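Local structure of spore germination lipase LipC (Metagenome, 6NKD) at residues G24-Y29 with V41-F46. The protein probably hydrolyses lipid esters as a GDSL-family lipase, perhaps with a role in spore germination. Residues are numbered along the deposited sequence; the frame is centred on the assembly and turned at random.
Sequences GFVQRY and VSLIVF
Val-26 sets its CG2 methyl against two side chains of strand 41-46, 4.2 Å from CG2 of Val-45 and 4.3 Å from CD2 of Leu-43. This is the tighter, apolar side, with Val-26 itself buried; the contact joins the first turn of helix 25-37 to the strand with no hydrogen bond between them. With CG anti to the backbone N (chi1 170°), Leu-43 reaches CD2 up to the helix, where the methyl lies near both Val-26 and Gln-27. The two short axes run nearly antiparallel, 10.1 Å apart, as where a helix returns over the sheet in a beta-alpha-beta crossover; here the helix links strand 3-9 to strand 41-47, outermost within this chain in the parallel sheet of the SGNH-hydrolase fold. The looser side belongs to Gln-27, partly exposed and packed against Phe-64 of the second subunit. Its chain is bent at chi2, bringing NE2 to 4.0 Å from Leu-43 CD2, a polar atom merely resting on a methyl. OE1 turns back to the helix start and accepts the backbone N-H of Gly-24, the N-cap residue, in a short but bent bond (2.8 Å from N to OE1, 135° at the hydrogen), the donor tilted 22° from the carbonyl plane. An alanine in place of Gln-27 is likely to leave the Gly-24 N-H without this acceptor and one flank of Leu-43 CD2 uncovered. Behind the strand, Ile-44 and Phe-46 pack on helix 63-71.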
loop_
_atom_site.group_PDB
_atom_site.type_symbol
_atom_site.label_atom_id
_atom_site.label_comp_id
_atom_site.label_asym_id
_atom_site.label_seq_id
_atom_site.Cartn_x
_atom_site.Cartn_y
_atom_site.Cartn_z
ATOM N N GLY A 24 -9.958 -10.492 -5.556
ATOM C CA GLY A 24 -10.576 -9.890 -6.719
ATOM C C GLY A 24 -11.298 -10.936 -7.542
ATOM O O GLY A 24 -11.642 -12.016 -7.056
ATOM N N PHE A 25 -11.521 -10.615 -8.818
ATOM C CA PHE A 25 -12.247 -11.545 -9.676
ATOM C C PHE A 25 -11.390 -12.716 -10.136
ATOM O O PHE A 25 -11.943 -13.772 -10.464
ATOM C CB PHE A 25 -12.837 -10.817 -10.896
ATOM C CG PHE A 25 -11.886 -10.679 -12.063
ATOM C CD1 PHE A 25 -11.830 -11.651 -13.055
ATOM C CD2 PHE A 25 -11.073 -9.564 -12.186
ATOM C CE1 PHE A 25 -10.962 -11.524 -14.130
ATOM C CE2 PHE A 25 -10.207 -9.429 -13.263
ATOM C CZ PHE A 25 -10.154 -10.411 -14.235
ATOM N N VAL A 26 -10.063 -12.568 -10.162
ATOM C CA VAL A 26 -9.228 -13.614 -10.745
ATOM C C VAL A 26 -9.133 -14.817 -9.814
ATOM O O VAL A 26 -9.063 -15.963 -10.273
ATOM C CB VAL A 26 -7.837 -13.063 -11.119
ATOM C CG1 VAL A 26 -7.968 -11.777 -11.907
ATOM C CG2 VAL A 26 -6.963 -12.857 -9.889
ATOM N N GLN A 27 -9.137 -14.589 -8.500
ATOM C CA GLN A 27 -9.053 -15.693 -7.553
ATOM C C GLN A 27 -10.416 -16.250 -7.174
ATOM O O GLN A 27 -10.502 -17.419 -6.778
ATOM C CB GLN A 27 -8.301 -15.264 -6.287
ATOM C CG GLN A 27 -8.498 -13.815 -5.893
ATOM C CD GLN A 27 -7.462 -12.896 -6.509
ATOM O OE1 GLN A 27 -7.760 -11.753 -6.859
ATOM N NE2 GLN A 27 -6.236 -13.388 -6.639
ATOM N N ARG A 28 -11.477 -15.449 -7.279
ATOM C CA ARG A 28 -12.821 -16.008 -7.190
ATOM C C ARG A 28 -13.124 -16.875 -8.404
ATOM O O ARG A 28 -13.821 -17.891 -8.294
ATOM C CB ARG A 28 -13.851 -14.888 -7.053
ATOM C CG ARG A 28 -13.681 -14.045 -5.803
ATOM C CD ARG A 28 -14.517 -12.777 -5.867
ATOM N NE ARG A 28 -14.135 -11.825 -4.829
ATOM C CZ ARG A 28 -14.762 -11.694 -3.666
ATOM N NH1 ARG A 28 -14.342 -10.800 -2.778
ATOM N NH2 ARG A 28 -15.815 -12.451 -3.390
ATOM N N TYR A 29 -12.604 -16.491 -9.573
ATOM C CA TYR A 29 -12.744 -17.323 -10.763
ATOM C C TYR A 29 -11.877 -18.571 -10.670
ATOM O O TYR A 29 -12.241 -19.619 -11.214
ATOM C CB TYR A 29 -12.395 -16.505 -12.010
ATOM C CG TYR A 29 -12.446 -17.259 -13.322
ATOM C CD1 TYR A 29 -13.496 -18.120 -13.618
ATOM C CD2 TYR A 29 -11.455 -17.083 -14.281
ATOM C CE1 TYR A 29 -13.544 -18.800 -14.823
ATOM C CE2 TYR A 29 -11.498 -17.755 -15.488
ATOM C CZ TYR A 29 -12.543 -18.613 -15.755
ATOM O OH TYR A 29 -12.587 -19.282 -16.957
ATOM N N VAL A 41 -5.884 -25.676 -9.096
ATOM C CA VAL A 41 -5.444 -24.713 -10.096
ATOM C C VAL A 41 -4.304 -23.886 -9.519
ATOM O O VAL A 41 -4.405 -23.376 -8.398
ATOM C CB VAL A 41 -6.597 -23.798 -10.554
ATOM C CG1 VAL A 41 -6.063 -22.619 -11.359
ATOM C CG2 VAL A 41 -7.607 -24.588 -11.374
ATOM N N SER A 42 -3.220 -23.762 -10.281
ATOM C CA SER A 42 -2.127 -22.863 -9.941
ATOM C C SER A 42 -2.335 -21.533 -10.653
ATOM O O SER A 42 -2.664 -21.504 -11.844
ATOM C CB SER A 42 -0.779 -23.470 -10.331
ATOM O OG SER A 42 0.283 -22.586 -10.017
ATOM N N LEU A 43 -2.145 -20.437 -9.925
ATOM C CA LEU A 43 -2.440 -19.100 -10.421
ATOM C C LEU A 43 -1.169 -18.266 -10.477
ATOM O O LEU A 43 -0.398 -18.232 -9.513
ATOM C CB LEU A 43 -3.484 -18.409 -9.539
ATOM C CG LEU A 43 -3.724 -16.917 -9.787
ATOM C CD1 LEU A 43 -4.187 -16.669 -11.214
ATOM C CD2 LEU A 43 -4.725 -16.359 -8.784
ATOM N N ILE A 44 -0.959 -17.596 -11.608
ATOM C CA ILE A 44 0.100 -16.607 -11.773
ATOM C C ILE A 44 -0.537 -15.334 -12.311
ATOM O O ILE A 44 -1.361 -15.387 -13.231
ATOM C CB ILE A 44 1.216 -17.102 -12.719
ATOM C CG1 ILE A 44 1.775 -18.450 -12.251
ATOM C CG2 ILE A 44 2.330 -16.081 -12.800
ATOM C CD1 ILE A 44 1.170 -19.651 -12.954
ATOM N N VAL A 45 -0.167 -14.191 -11.736
ATOM C CA VAL A 45 -0.790 -12.911 -12.061
ATOM C C VAL A 45 0.295 -11.916 -12.448
ATOM O O VAL A 45 1.210 -11.651 -11.659
ATOM C CB VAL A 45 -1.624 -12.362 -10.890
ATOM C CG1 VAL A 45 -2.072 -10.934 -11.178
ATOM C CG2 VAL A 45 -2.825 -13.258 -10.627
ATOM N N PHE A 46 0.187 -11.360 -13.652
ATOM C CA PHE A 46 1.033 -10.257 -14.105
ATOM C C PHE A 46 0.112 -9.068 -14.346
ATOM O O PHE A 46 -0.550 -8.994 -15.386
ATOM C CB PHE A 46 1.806 -10.620 -15.370
ATOM C CG PHE A 46 2.675 -11.835 -15.233
ATOM C CD1 PHE A 46 3.875 -11.773 -14.542
ATOM C CD2 PHE A 46 2.305 -13.037 -15.816
ATOM C CE1 PHE A 46 4.679 -12.888 -14.423
ATOM C CE2 PHE A 46 3.106 -14.154 -15.703
ATOM C CZ PHE A 46 4.296 -14.080 -15.005
#